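Local coordinates for protein beta-1,4-galactanase (Thielavia heterothallica, PDB 1HJS) that hydrolyses the (1->4)-beta-D-galactosidic linkages of type I arabinogalactans, as a family 53 glycoside hydrolase of clan GH-A, at residues A[5-10]-A[42-47]; A[172-177]-A[206-211]; A[176-181]-A[242-247]; A[183-188]-A[231-236]; A[225-230]-A[284-289]. One frame throughout, in Å; residues are numbered along the deposited sequence.

All five contacts belong to one eight-stranded beta/alpha barrel. Contact 1 pairs the first two strands, contact 2 pairs the fifth and sixth across the barrel, with centres about 15 Å apart, and contact 3 sets the fifth strand against the seventh. Contacts 2 and 3 share Met176 and Ile177. Contacts 1 and 3 meet at the active site, where Arg45 NH2 lies 2.9 Å from OE2 of Glu245, the probable nucleophile, in a salt bridge. Contacts 4 and 5 lie in the outer helical layer, their centres about 9 Å apart, and both use helix 223-237. Val243 CG2 of contact 3 touches Val284 CG2 of contact 5 at 3.5 Å, joining barrel to helices.

Contact 1: residues A[5-10]-A[42-47]; sequences RGVDWS and NTVRQR. With SO4 (sulfate ion), chain H.
Asp8 and Arg45 each turn CG away from the backbone N (chi1 -177° and -178°), and Arg45 then runs out fully extended, which brings its NH1 obliquely against the carboxylate. Arg45 NH1 meets Asp8 OD2 at 2.8 Å in a salt bridge whose hydrogen bond is weak, the two planes being steeply inclined. The other oxygen works mainly within its own segment: Asp8 OD1 accepts from Ser10 OG at 2.6 Å and from Ser10 N, closing an Asx turn; it also stands in a long salt bridge, 3.7 Å, with Arg47 NH1. The serine OG accepts from Arg47 N at 2.9 Å while its CB rests over one face of the Arg47 guanidinium. A water bridges Asp8 OD2 and Arg47 NH1, and Arg47 NH2 pairs with Glu297. On the opposite face of the sheet Val44 CB sits over the five-membered ring of Trp9, 3.8 Å from its centroid. Trp9 NE1 donates nearly straight, and in its ring plane, to Gln46 OE1 at 3.0 Å; the amide's NE2 goes to Asn62. At the far end, Arg5 N and Thr43 OG1 grip Asn42 OD1 from opposite faces of the amide, and Arg5 NH2 holds a sulfate ion, probably from the crystallisation liquor, through O3 at 2.6 Å. Arg45 NH2 also bridges to Asp79 and to Glu245, the probable nucleophile. This is the parallel pairing of the first two strands of a beta/alpha barrel, with its C-terminal end at the active site.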
# COMPACT_ATOMS: atom_id res chain seq x y z
N ARG A 5 -4.58 7.26 8.70
CA ARG A 5 -3.32 8.00 8.70
C ARG A 5 -2.31 6.89 8.93
O ARG A 5 -2.12 6.44 10.06
CB ARG A 5 -3.27 9.00 9.86
CG ARG A 5 -4.35 10.07 9.84
CD ARG A 5 -4.13 11.08 10.96
NE ARG A 5 -4.08 10.42 12.27
CZ ARG A 5 -5.15 10.04 12.96
NH1 ARG A 5 -6.37 10.27 12.48
NH2 ARG A 5 -5.01 9.42 14.12
N GLY A 6 -1.67 6.41 7.87
CA GLY A 6 -0.73 5.33 8.08
C GLY A 6 0.59 5.29 7.37
O GLY A 6 0.98 6.22 6.65
N VAL A 7 1.30 4.20 7.61
CA VAL A 7 2.59 3.94 7.00
C VAL A 7 2.65 2.45 6.74
O VAL A 7 1.94 1.67 7.39
CB VAL A 7 3.78 4.32 7.94
CG1 VAL A 7 3.67 5.76 8.38
CG2 VAL A 7 3.81 3.38 9.15
N ASP A 8 3.47 2.05 5.78
CA ASP A 8 3.68 0.65 5.51
C ASP A 8 4.94 0.36 6.33
O ASP A 8 5.99 0.95 6.07
CB ASP A 8 3.94 0.43 4.02
CG ASP A 8 4.08 -1.04 3.67
OD1 ASP A 8 4.88 -1.74 4.33
OD2 ASP A 8 3.41 -1.50 2.72
N TRP A 9 4.84 -0.52 7.32
CA TRP A 9 5.99 -0.82 8.17
C TRP A 9 6.46 -2.27 8.03
O TRP A 9 7.13 -2.80 8.92
CB TRP A 9 5.62 -0.52 9.63
CG TRP A 9 4.77 -1.58 10.29
CD1 TRP A 9 3.76 -2.31 9.71
CD2 TRP A 9 4.84 -2.02 11.65
NE1 TRP A 9 3.21 -3.17 10.63
CE2 TRP A 9 3.85 -3.01 11.83
CE3 TRP A 9 5.65 -1.66 12.74
CZ2 TRP A 9 3.65 -3.66 13.06
CZ3 TRP A 9 5.45 -2.30 13.97
CH2 TRP A 9 4.45 -3.29 14.11
N SER A 10 6.14 -2.88 6.90
CA SER A 10 6.48 -4.28 6.63
C SER A 10 7.87 -4.75 7.04
O SER A 10 8.02 -5.83 7.61
CB SER A 10 6.27 -4.59 5.14
OG SER A 10 4.96 -4.26 4.73
N ASN A 42 -2.51 5.69 12.78
CA ASN A 42 -3.59 4.87 13.32
C ASN A 42 -3.78 3.57 12.53
O ASN A 42 -4.60 2.73 12.89
CB ASN A 42 -4.91 5.65 13.37
CG ASN A 42 -5.51 5.94 12.00
OD1 ASN A 42 -4.99 5.52 10.96
ND2 ASN A 42 -6.62 6.67 11.99
N THR A 43 -2.99 3.40 11.48
CA THR A 43 -3.09 2.21 10.64
C THR A 43 -1.75 1.87 10.02
O THR A 43 -1.02 2.76 9.57
CB THR A 43 -4.10 2.41 9.49
OG1 THR A 43 -5.31 2.98 9.99
CG2 THR A 43 -4.41 1.07 8.81
N VAL A 44 -1.41 0.59 9.99
CA VAL A 44 -0.17 0.16 9.37
C VAL A 44 -0.48 -0.79 8.22
O VAL A 44 -1.37 -1.64 8.32
CB VAL A 44 0.80 -0.53 10.36
CG1 VAL A 44 1.33 0.49 11.36
CG2 VAL A 44 0.09 -1.68 11.08
N ARG A 45 0.24 -0.60 7.13
CA ARG A 45 0.09 -1.41 5.93
C ARG A 45 1.19 -2.47 5.95
O ARG A 45 2.33 -2.19 6.35
CB ARG A 45 0.23 -0.51 4.70
CG ARG A 45 0.05 -1.17 3.34
CD ARG A 45 0.17 -0.07 2.29
NE ARG A 45 -0.06 -0.48 0.91
CZ ARG A 45 0.91 -0.69 0.03
NH1 ARG A 45 2.19 -0.56 0.38
NH2 ARG A 45 0.61 -0.96 -1.24
N GLN A 46 0.86 -3.68 5.51
CA GLN A 46 1.82 -4.78 5.49
C GLN A 46 1.70 -5.62 4.22
O GLN A 46 0.60 -6.03 3.83
CB GLN A 46 1.58 -5.69 6.71
CG GLN A 46 1.62 -4.95 8.04
CD GLN A 46 1.33 -5.85 9.23
OE1 GLN A 46 1.25 -5.38 10.36
NE2 GLN A 46 1.18 -7.15 8.98
N ARG A 47 2.82 -5.86 3.55
CA ARG A 47 2.80 -6.66 2.33
C ARG A 47 2.84 -8.14 2.69
O ARG A 47 3.60 -8.56 3.56
CB ARG A 47 3.99 -6.32 1.42
CG ARG A 47 5.35 -6.34 2.10
CD ARG A 47 6.47 -6.08 1.09
NE ARG A 47 7.75 -5.82 1.75
CZ ARG A 47 8.11 -4.64 2.25
NH1 ARG A 47 7.30 -3.59 2.16
NH2 ARG A 47 9.28 -4.51 2.87
S SO4 H . -8.39 8.19 15.12
O1 SO4 H . -9.38 9.09 16.03
O2 SO4 H . -8.83 8.44 13.76
O3 SO4 H . -7.16 8.53 15.33
O4 SO4 H . -8.74 6.85 15.49
O HOH W 1 4.69 -3.02 0.98

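Contact 2: residues A[172-177]-A[206-211]; sequences KPKIMI and FDMMGV
Ile177 and Phe206 make the tight end of this contact: the CD1 methyl of the isoleucine stands 3.6 Å above the centre of the phenyl ring, almost on its normal. With CG1 opposite the carbonyl carbon (chi1 -75°) and CD1 extended beyond it, Ile177 passes across the ring face, CD1 over its centre and CG1 near CD2. Across the sheet Met176 CB and Met208 CB pack at 3.9 Å, and Met176 SD lies so near Gly210 that a beta carbon there would collide with it. These parallel strands, 174-179 and 208-212, are joined through helix 185-196 in a beta-alpha-beta crossover of the barrel. Ile175 O takes two N-H groups, Asp207 N at 2.7 Å in its carbonyl plane and Met208 N at 2.9 Å. Toward solvent the packing gives way to polar links: Ile175 N donates to the anti lone pair of Asp207 OD2 at 2.9 Å, and a water joins that oxygen to Pro173 O. Lys174 lays its CB against Met208 SD at 3.7 Å, while its NZ carries on to Tyr4 and Glu240.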
# COMPACT_ATOMS: atom_id res chain seq x y z
N LYS A 172 -15.66 -7.67 8.80
CA LYS A 172 -15.04 -7.81 7.48
C LYS A 172 -14.21 -6.58 7.17
O LYS A 172 -14.51 -5.48 7.63
CB LYS A 172 -16.11 -7.95 6.40
CG LYS A 172 -16.16 -9.30 5.72
CD LYS A 172 -16.53 -10.35 6.71
CE LYS A 172 -16.53 -11.73 6.08
NZ LYS A 172 -16.97 -12.70 7.12
N PRO A 173 -13.15 -6.74 6.37
CA PRO A 173 -12.32 -5.59 6.02
C PRO A 173 -12.88 -4.93 4.77
O PRO A 173 -13.71 -5.53 4.07
CB PRO A 173 -10.97 -6.22 5.73
CG PRO A 173 -11.38 -7.49 5.03
CD PRO A 173 -12.53 -7.99 5.89
N LYS A 174 -12.45 -3.71 4.49
CA LYS A 174 -12.86 -3.04 3.27
C LYS A 174 -11.96 -3.67 2.21
O LYS A 174 -10.77 -3.88 2.44
CB LYS A 174 -12.61 -1.54 3.37
CG LYS A 174 -13.55 -0.83 4.33
CD LYS A 174 -13.22 0.65 4.44
CE LYS A 174 -14.21 1.37 5.35
NZ LYS A 174 -13.82 2.80 5.57
N ILE A 175 -12.53 -4.00 1.05
CA ILE A 175 -11.75 -4.62 -0.01
C ILE A 175 -11.25 -3.56 -0.98
O ILE A 175 -12.02 -2.75 -1.50
CB ILE A 175 -12.58 -5.68 -0.75
CG1 ILE A 175 -13.00 -6.77 0.24
CG2 ILE A 175 -11.76 -6.28 -1.89
CD1 ILE A 175 -13.96 -7.79 -0.33
N MET A 176 -9.94 -3.56 -1.21
CA MET A 176 -9.33 -2.56 -2.08
C MET A 176 -8.62 -3.10 -3.31
O MET A 176 -8.01 -4.17 -3.28
CB MET A 176 -8.32 -1.74 -1.28
CG MET A 176 -7.44 -0.82 -2.12
SD MET A 176 -6.10 -0.11 -1.13
CE MET A 176 -6.99 1.12 -0.20
N ILE A 177 -8.71 -2.34 -4.40
CA ILE A 177 -8.01 -2.66 -5.64
C ILE A 177 -7.00 -1.53 -5.72
O ILE A 177 -7.35 -0.35 -5.58
CB ILE A 177 -8.95 -2.64 -6.87
CG1 ILE A 177 -9.83 -3.89 -6.85
CG2 ILE A 177 -8.13 -2.59 -8.15
CD1 ILE A 177 -10.86 -3.95 -7.97
N PHE A 206 -16.01 -4.77 -4.39
CA PHE A 206 -14.93 -4.11 -3.65
C PHE A 206 -15.39 -2.77 -3.11
O PHE A 206 -16.41 -2.23 -3.54
CB PHE A 206 -13.65 -3.98 -4.50
CG PHE A 206 -13.77 -3.07 -5.68
CD1 PHE A 206 -14.52 -3.43 -6.79
CD2 PHE A 206 -13.10 -1.85 -5.69
CE1 PHE A 206 -14.60 -2.60 -7.90
CE2 PHE A 206 -13.17 -1.00 -6.80
CZ PHE A 206 -13.92 -1.38 -7.91
N ASP A 207 -14.62 -2.22 -2.17
CA ASP A 207 -15.01 -0.98 -1.51
C ASP A 207 -14.09 0.22 -1.69
O ASP A 207 -14.53 1.36 -1.54
CB ASP A 207 -15.15 -1.27 -0.01
CG ASP A 207 -15.92 -2.54 0.26
OD1 ASP A 207 -17.12 -2.58 -0.07
OD2 ASP A 207 -15.33 -3.51 0.79
N MET A 208 -12.83 -0.04 -2.00
CA MET A 208 -11.88 1.05 -2.12
C MET A 208 -10.98 0.98 -3.34
O MET A 208 -10.70 -0.10 -3.87
CB MET A 208 -10.97 1.08 -0.89
CG MET A 208 -11.67 1.03 0.44
SD MET A 208 -10.43 0.99 1.78
CE MET A 208 -10.05 2.74 1.93
N MET A 209 -10.51 2.15 -3.76
CA MET A 209 -9.58 2.26 -4.87
C MET A 209 -8.35 2.93 -4.29
O MET A 209 -8.42 4.06 -3.79
CB MET A 209 -10.15 3.14 -5.98
CG MET A 209 -11.36 2.54 -6.66
SD MET A 209 -11.92 3.54 -8.05
CE MET A 209 -12.90 2.32 -8.93
N GLY A 210 -7.23 2.22 -4.32
CA GLY A 210 -6.00 2.79 -3.79
C GLY A 210 -5.05 3.11 -4.93
O GLY A 210 -5.08 2.46 -5.97
N VAL A 211 -4.22 4.13 -4.74
CA VAL A 211 -3.25 4.50 -5.76
C VAL A 211 -1.91 4.81 -5.14
O VAL A 211 -1.83 5.25 -3.99
CB VAL A 211 -3.69 5.77 -6.54
CG1 VAL A 211 -5.04 5.54 -7.20
CG2 VAL A 211 -3.75 6.97 -5.60
O HOH W 2 -16.02 -5.56 2.42

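Contact 3: residues A[176-181]-A[242-247]; sequences MIHLDN and AVVETN
Glu245 OE2, from the probable nucleophile of the enzyme, is gripped by Arg45 NH2 in a salt bridge and also stands in the plane of the His178 ring, at its edge, 3.8 Å from CE1. Ring and carboxylate planes are 67° apart, and no hydrogen bond joins them. Glu245 OE1 is held by Tyr214 OH, so both carboxylate oxygens have a fixed partner. His178 places CG opposite its backbone N (chi1 172°), which carries the imidazole into the barrel interior beneath Val244. There the CG2 methyl of Val244 lies over the ring centre, 3.4 Å from the centroid in a CH-pi contact. The two strands are the fifth and seventh of the beta/alpha barrel; strand 208-212 lies between them, their axes come no closer than 8.8 Å, and side chains alone bridge the interval. His178 NE2 is bonded to Ser212 OG on that middle strand, and the His178 side chain also touches Glu135, the probable proton donor. Replacing His178 by an alanine would probably leave Ser212 OG without this partner and open a gap under the Val244 methyl. The other methyl, Val244 CG1, is met by Met176 SD and CE, each at 3.6 Å.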
# COMPACT_ATOMS: atom_id res chain seq x y z
N MET A 176 -9.94 -3.56 -1.21
CA MET A 176 -9.33 -2.56 -2.08
C MET A 176 -8.62 -3.10 -3.31
O MET A 176 -8.01 -4.17 -3.28
CB MET A 176 -8.32 -1.74 -1.28
CG MET A 176 -7.44 -0.82 -2.12
SD MET A 176 -6.10 -0.11 -1.13
CE MET A 176 -6.99 1.12 -0.20
N ILE A 177 -8.71 -2.34 -4.40
CA ILE A 177 -8.01 -2.66 -5.64
C ILE A 177 -7.00 -1.53 -5.72
O ILE A 177 -7.35 -0.35 -5.58
CB ILE A 177 -8.95 -2.64 -6.87
CG1 ILE A 177 -9.83 -3.89 -6.85
CG2 ILE A 177 -8.13 -2.59 -8.15
CD1 ILE A 177 -10.86 -3.95 -7.97
N HIS A 178 -5.74 -1.89 -5.92
CA HIS A 178 -4.64 -0.94 -5.93
C HIS A 178 -3.87 -0.86 -7.25
O HIS A 178 -3.31 -1.86 -7.71
CB HIS A 178 -3.68 -1.31 -4.79
CG HIS A 178 -2.40 -0.54 -4.78
ND1 HIS A 178 -1.25 -1.02 -4.17
CD2 HIS A 178 -2.08 0.68 -5.28
CE1 HIS A 178 -0.28 -0.13 -4.31
NE2 HIS A 178 -0.76 0.91 -4.98
N LEU A 179 -3.85 0.33 -7.84
CA LEU A 179 -3.14 0.60 -9.09
C LEU A 179 -2.05 1.65 -8.82
O LEU A 179 -2.15 2.44 -7.88
CB LEU A 179 -4.11 1.15 -10.15
CG LEU A 179 -4.88 0.17 -11.04
CD1 LEU A 179 -5.44 -0.97 -10.23
CD2 LEU A 179 -5.98 0.94 -11.77
N ASP A 180 -1.00 1.65 -9.64
CA ASP A 180 0.07 2.62 -9.47
C ASP A 180 -0.30 3.92 -10.18
O ASP A 180 -1.42 4.06 -10.69
CB ASP A 180 1.37 2.06 -10.06
CG ASP A 180 1.33 1.96 -11.57
OD1 ASP A 180 0.26 1.61 -12.12
OD2 ASP A 180 2.37 2.23 -12.22
N ASN A 181 0.63 4.87 -10.20
CA ASN A 181 0.44 6.17 -10.86
C ASN A 181 -0.95 6.79 -10.68
O ASN A 181 -1.69 6.99 -11.65
CB ASN A 181 0.75 6.04 -12.36
CG ASN A 181 2.19 5.61 -12.63
OD1 ASN A 181 3.08 5.85 -11.81
ND2 ASN A 181 2.42 4.97 -13.77
N ALA A 242 -7.86 6.25 -1.55
CA ALA A 242 -6.68 6.44 -0.71
C ALA A 242 -5.37 6.36 -1.48
O ALA A 242 -5.25 5.62 -2.46
CB ALA A 242 -6.67 5.42 0.42
N VAL A 243 -4.40 7.14 -1.03
CA VAL A 243 -3.06 7.10 -1.60
C VAL A 243 -2.43 6.10 -0.64
O VAL A 243 -2.23 6.40 0.54
CB VAL A 243 -2.35 8.46 -1.48
CG1 VAL A 243 -0.87 8.30 -1.82
CG2 VAL A 243 -3.00 9.46 -2.44
N VAL A 244 -2.16 4.90 -1.13
CA VAL A 244 -1.62 3.84 -0.28
C VAL A 244 -0.10 3.70 -0.26
O VAL A 244 0.44 2.88 0.48
CB VAL A 244 -2.27 2.49 -0.65
CG1 VAL A 244 -3.77 2.62 -0.52
CG2 VAL A 244 -1.92 2.10 -2.08
N GLU A 245 0.58 4.51 -1.07
CA GLU A 245 2.04 4.51 -1.11
C GLU A 245 2.51 5.89 -1.56
O GLU A 245 2.01 6.42 -2.55
CB GLU A 245 2.57 3.46 -2.10
CG GLU A 245 2.68 2.05 -1.53
CD GLU A 245 3.45 1.11 -2.44
OE1 GLU A 245 4.42 1.58 -3.10
OE2 GLU A 245 3.11 -0.09 -2.49
N THR A 246 3.45 6.47 -0.82
CA THR A 246 4.02 7.76 -1.18
C THR A 246 5.31 7.96 -0.38
O THR A 246 5.51 7.34 0.67
CB THR A 246 3.03 8.93 -0.91
OG1 THR A 246 3.51 10.12 -1.57
CG2 THR A 246 2.90 9.21 0.58
N ASN A 247 6.19 8.81 -0.91
CA ASN A 247 7.48 9.11 -0.31
C ASN A 247 7.86 10.55 -0.66
O ASN A 247 7.36 11.11 -1.64
CB ASN A 247 8.60 8.25 -0.93
CG ASN A 247 8.79 6.90 -0.26
OD1 ASN A 247 9.58 6.09 -0.75
ND2 ASN A 247 8.10 6.65 0.85

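Contact 4: residues A[183-188]-A[231-236]; sequences WDWGTQ and DNMAKT
Trp185 opens helix 185-196 and lays its indole on Asn232 of helix 223-237, a packing of two neighbouring helices in the outer layer of the beta/alpha barrel. Its CB swings the ring to the side opposite the backbone N (chi1 165°), out toward the other helix. CG and CD1 come first, each 3.5 Å from Asn232 ND2, and NE1 follows close beside the same nitrogen. The six-membered ring then passes under Asn232 CB, which stands 3.3 Å from its centroid and only 4° off the normal, a CH-pi contact over the face. At the far rim CZ3 meets Met233 CG at 3.7 Å, and CH2 ends 3.7 Å from Thr236 OG1. The asparagine amide is turned 65° from the indole plane, with ND2 over the pyrrole part. A serine in place of Trp185 would probably strip Asn232 and Met233 of this cover and leave a gap between the helices. One turn on, Gln188 OE1 touches Met233 CE at 3.6 Å. The helix start beneath the tryptophan is fixed by Asp184 at the N-cap: its OD1 accepts a weak bond from Thr187 N, and its OD2 takes Thr187 OG1 from above the carboxylate plane. Within the partner helix, Thr236 OG1 and Thr236 N reach Asn232 O from opposite faces of the carbonyl, the hydroxyl at 2.7 Å.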
# COMPACT_ATOMS: atom_id res chain seq x y z
N TRP A 183 -1.82 9.66 -10.38
CA TRP A 183 -1.96 10.91 -11.12
C TRP A 183 -2.40 10.69 -12.56
O TRP A 183 -2.85 11.63 -13.22
CB TRP A 183 -0.63 11.66 -11.12
CG TRP A 183 0.51 10.82 -11.61
CD1 TRP A 183 1.35 10.06 -10.85
CD2 TRP A 183 0.89 10.59 -12.97
NE1 TRP A 183 2.23 9.38 -11.64
CE2 TRP A 183 1.98 9.69 -12.96
CE3 TRP A 183 0.43 11.07 -14.21
CZ2 TRP A 183 2.61 9.25 -14.12
CZ3 TRP A 183 1.06 10.63 -15.37
CH2 TRP A 183 2.14 9.73 -15.32
N ASP A 184 -2.25 9.46 -13.05
CA ASP A 184 -2.58 9.12 -14.43
C ASP A 184 -4.04 8.70 -14.61
O ASP A 184 -4.34 7.50 -14.62
CB ASP A 184 -1.65 8.00 -14.90
CG ASP A 184 -1.78 7.71 -16.39
OD1 ASP A 184 -2.66 8.30 -17.05
OD2 ASP A 184 -0.99 6.88 -16.89
N TRP A 185 -4.93 9.67 -14.75
CA TRP A 185 -6.35 9.39 -14.93
C TRP A 185 -6.61 8.47 -16.12
O TRP A 185 -7.40 7.53 -16.03
CB TRP A 185 -7.13 10.70 -15.10
CG TRP A 185 -8.53 10.51 -15.64
CD1 TRP A 185 -9.05 11.05 -16.79
CD2 TRP A 185 -9.58 9.72 -15.07
NE1 TRP A 185 -10.35 10.64 -16.97
CE2 TRP A 185 -10.70 9.82 -15.92
CE3 TRP A 185 -9.69 8.93 -13.91
CZ2 TRP A 185 -11.91 9.17 -15.66
CZ3 TRP A 185 -10.89 8.29 -13.65
CH2 TRP A 185 -11.99 8.41 -14.52
N GLY A 186 -5.96 8.76 -17.24
CA GLY A 186 -6.15 7.94 -18.43
C GLY A 186 -5.99 6.45 -18.16
O GLY A 186 -6.80 5.63 -18.60
N THR A 187 -4.95 6.10 -17.41
CA THR A 187 -4.70 4.70 -17.10
C THR A 187 -5.69 4.15 -16.07
O THR A 187 -6.17 3.02 -16.22
CB THR A 187 -3.25 4.50 -16.61
OG1 THR A 187 -2.35 4.85 -17.68
CG2 THR A 187 -3.01 3.05 -16.20
N GLN A 188 -5.99 4.93 -15.04
CA GLN A 188 -6.95 4.48 -14.03
C GLN A 188 -8.27 4.17 -14.73
O GLN A 188 -8.87 3.12 -14.52
CB GLN A 188 -7.19 5.57 -12.98
CG GLN A 188 -5.98 6.00 -12.15
CD GLN A 188 -5.47 4.91 -11.22
OE1 GLN A 188 -6.25 4.20 -10.58
NE2 GLN A 188 -4.15 4.77 -11.13
N ASP A 231 -10.41 13.00 -8.32
CA ASP A 231 -11.75 13.56 -8.47
C ASP A 231 -12.53 12.78 -9.52
O ASP A 231 -13.70 12.46 -9.33
CB ASP A 231 -11.68 15.03 -8.90
CG ASP A 231 -11.66 16.00 -7.72
OD1 ASP A 231 -11.73 15.57 -6.54
OD2 ASP A 231 -11.58 17.22 -7.97
N ASN A 232 -11.88 12.47 -10.64
CA ASN A 232 -12.53 11.73 -11.71
C ASN A 232 -12.89 10.31 -11.29
O ASN A 232 -13.97 9.81 -11.64
CB ASN A 232 -11.63 11.69 -12.95
CG ASN A 232 -11.48 13.06 -13.60
OD1 ASN A 232 -12.26 13.97 -13.33
ND2 ASN A 232 -10.50 13.19 -14.48
N MET A 233 -12.00 9.67 -10.55
CA MET A 233 -12.25 8.31 -10.08
C MET A 233 -13.44 8.32 -9.13
O MET A 233 -14.30 7.44 -9.18
CB MET A 233 -11.02 7.78 -9.34
CG MET A 233 -9.80 7.58 -10.23
SD MET A 233 -8.30 7.26 -9.28
CE MET A 233 -8.73 5.69 -8.49
N ALA A 234 -13.48 9.32 -8.26
CA ALA A 234 -14.54 9.45 -7.27
C ALA A 234 -15.92 9.64 -7.88
O ALA A 234 -16.89 8.98 -7.50
CB ALA A 234 -14.24 10.61 -6.32
N LYS A 235 -16.03 10.55 -8.84
CA LYS A 235 -17.33 10.78 -9.42
C LYS A 235 -17.77 9.69 -10.40
O LYS A 235 -18.96 9.54 -10.66
CB LYS A 235 -17.38 12.15 -10.09
CG LYS A 235 -16.93 12.13 -11.51
CD LYS A 235 -17.88 12.96 -12.35
CE LYS A 235 -17.34 14.35 -12.55
NZ LYS A 235 -18.10 15.09 -13.59
N THR A 236 -16.82 8.92 -10.93
CA THR A 236 -17.17 7.86 -11.86
C THR A 236 -17.66 6.60 -11.15
O THR A 236 -18.69 6.03 -11.53
CB THR A 236 -15.98 7.44 -12.76
OG1 THR A 236 -15.50 8.57 -13.49
CG2 THR A 236 -16.42 6.37 -13.76

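Contact 5: residues A[225-230]-A[284-289]; sequences ALKSSL and VSSVSR
Lys227 and Ser286 make the polar rim where helix 223-237 packs on the end of helix 270-285 and the turn after it, two neighbouring helices of the barrel's outer layer. The lysine sets CG opposite its backbone N and bends at chi2 (58°), which carries the chain across to the turn. There its NZ donates to Ser286 OG at 2.8 Å; that hydroxyl is also bonded to Ile283 O, and NZ forms a salt bridge with Asp231 in its own helix. Lys227 and Ser286 also touch a neighbouring molecule in the crystal. One turn further along, Leu230 points toward the other segment and makes the apolar part. Its CB packs on Val287 CG2 at 3.7 Å, and its CD1 comes within 4.3 Å of Val284 CG2. Leu230 and Val287 both touch Ile241 of strand 240-245. Val287 CG1 rests 3.7 Å from Leu230 O, while Val287 N is tied back to Val284 O at 3.0 Å.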
# COMPACT_ATOMS: atom_id res chain seq x y z
N ALA A 225 -2.39 16.95 -11.09
CA ALA A 225 -2.83 15.75 -11.81
C ALA A 225 -3.44 14.73 -10.85
O ALA A 225 -4.38 14.03 -11.21
CB ALA A 225 -1.65 15.13 -12.57
N LEU A 226 -2.89 14.65 -9.64
CA LEU A 226 -3.42 13.71 -8.65
C LEU A 226 -4.83 14.15 -8.28
O LEU A 226 -5.76 13.33 -8.26
CB LEU A 226 -2.54 13.71 -7.39
CG LEU A 226 -3.03 12.79 -6.27
CD1 LEU A 226 -3.04 11.35 -6.74
CD2 LEU A 226 -2.13 12.95 -5.05
N LYS A 227 -5.00 15.44 -7.99
CA LYS A 227 -6.30 15.96 -7.62
C LYS A 227 -7.33 15.68 -8.70
O LYS A 227 -8.42 15.17 -8.42
CB LYS A 227 -6.21 17.48 -7.38
CG LYS A 227 -7.56 18.18 -7.28
CD LYS A 227 -8.44 17.62 -6.17
CE LYS A 227 -9.71 18.45 -6.01
NZ LYS A 227 -10.65 17.89 -4.99
N SER A 228 -6.98 15.99 -9.95
CA SER A 228 -7.90 15.78 -11.07
C SER A 228 -8.24 14.30 -11.25
O SER A 228 -9.40 13.94 -11.45
CB SER A 228 -7.28 16.33 -12.36
OG SER A 228 -8.18 16.18 -13.44
N SER A 229 -7.22 13.44 -11.19
CA SER A 229 -7.43 12.00 -11.36
C SER A 229 -8.33 11.44 -10.26
O SER A 229 -9.31 10.75 -10.55
CB SER A 229 -6.08 11.27 -11.36
OG SER A 229 -6.25 9.88 -11.57
N LEU A 230 -8.00 11.72 -9.01
CA LEU A 230 -8.80 11.21 -7.90
C LEU A 230 -10.24 11.72 -8.00
O LEU A 230 -11.18 10.96 -7.79
CB LEU A 230 -8.17 11.61 -6.56
CG LEU A 230 -6.76 11.06 -6.29
CD1 LEU A 230 -6.34 11.38 -4.87
CD2 LEU A 230 -6.74 9.55 -6.52
N VAL A 284 -6.16 14.39 -0.92
CA VAL A 284 -7.04 13.24 -0.73
C VAL A 284 -8.32 13.66 -0.00
O VAL A 284 -9.42 13.27 -0.40
CB VAL A 284 -6.34 12.13 0.08
CG1 VAL A 284 -7.34 11.03 0.42
CG2 VAL A 284 -5.17 11.56 -0.72
N SER A 285 -8.18 14.46 1.05
CA SER A 285 -9.34 14.90 1.82
C SER A 285 -10.28 15.78 1.01
O SER A 285 -11.47 15.86 1.32
CB SER A 285 -8.90 15.65 3.08
OG SER A 285 -8.26 14.76 3.99
N SER A 286 -9.77 16.44 -0.02
CA SER A 286 -10.59 17.32 -0.85
C SER A 286 -11.39 16.52 -1.88
O SER A 286 -12.21 17.08 -2.60
CB SER A 286 -9.71 18.34 -1.59
OG SER A 286 -9.05 17.73 -2.68
N VAL A 287 -11.13 15.22 -1.94
CA VAL A 287 -11.81 14.34 -2.87
C VAL A 287 -12.99 13.66 -2.21
O VAL A 287 -12.94 13.31 -1.03
CB VAL A 287 -10.84 13.27 -3.41
CG1 VAL A 287 -11.58 12.31 -4.35
CG2 VAL A 287 -9.69 13.93 -4.15
N SER A 288 -14.08 13.49 -2.96
CA SER A 288 -15.26 12.83 -2.43
C SER A 288 -14.86 11.42 -1.98
O SER A 288 -14.40 10.61 -2.78
CB SER A 288 -16.35 12.75 -3.51
OG SER A 288 -17.50 12.08 -3.01
N ARG A 289 -15.05 11.15 -0.70
CA ARG A 289 -14.72 9.86 -0.10
C ARG A 289 -13.22 9.58 -0.07
O ARG A 289 -12.81 8.41 -0.06
CB ARG A 289 -15.44 8.72 -0.83
CG ARG A 289 -16.93 8.96 -1.03
CD ARG A 289 -17.63 7.68 -1.44
NE ARG A 289 -18.18 6.98 -0.28
CZ ARG A 289 -18.67 5.74 -0.31
NH1 ARG A 289 -18.67 5.04 -1.43
NH2 ARG A 289 -19.17 5.21 0.80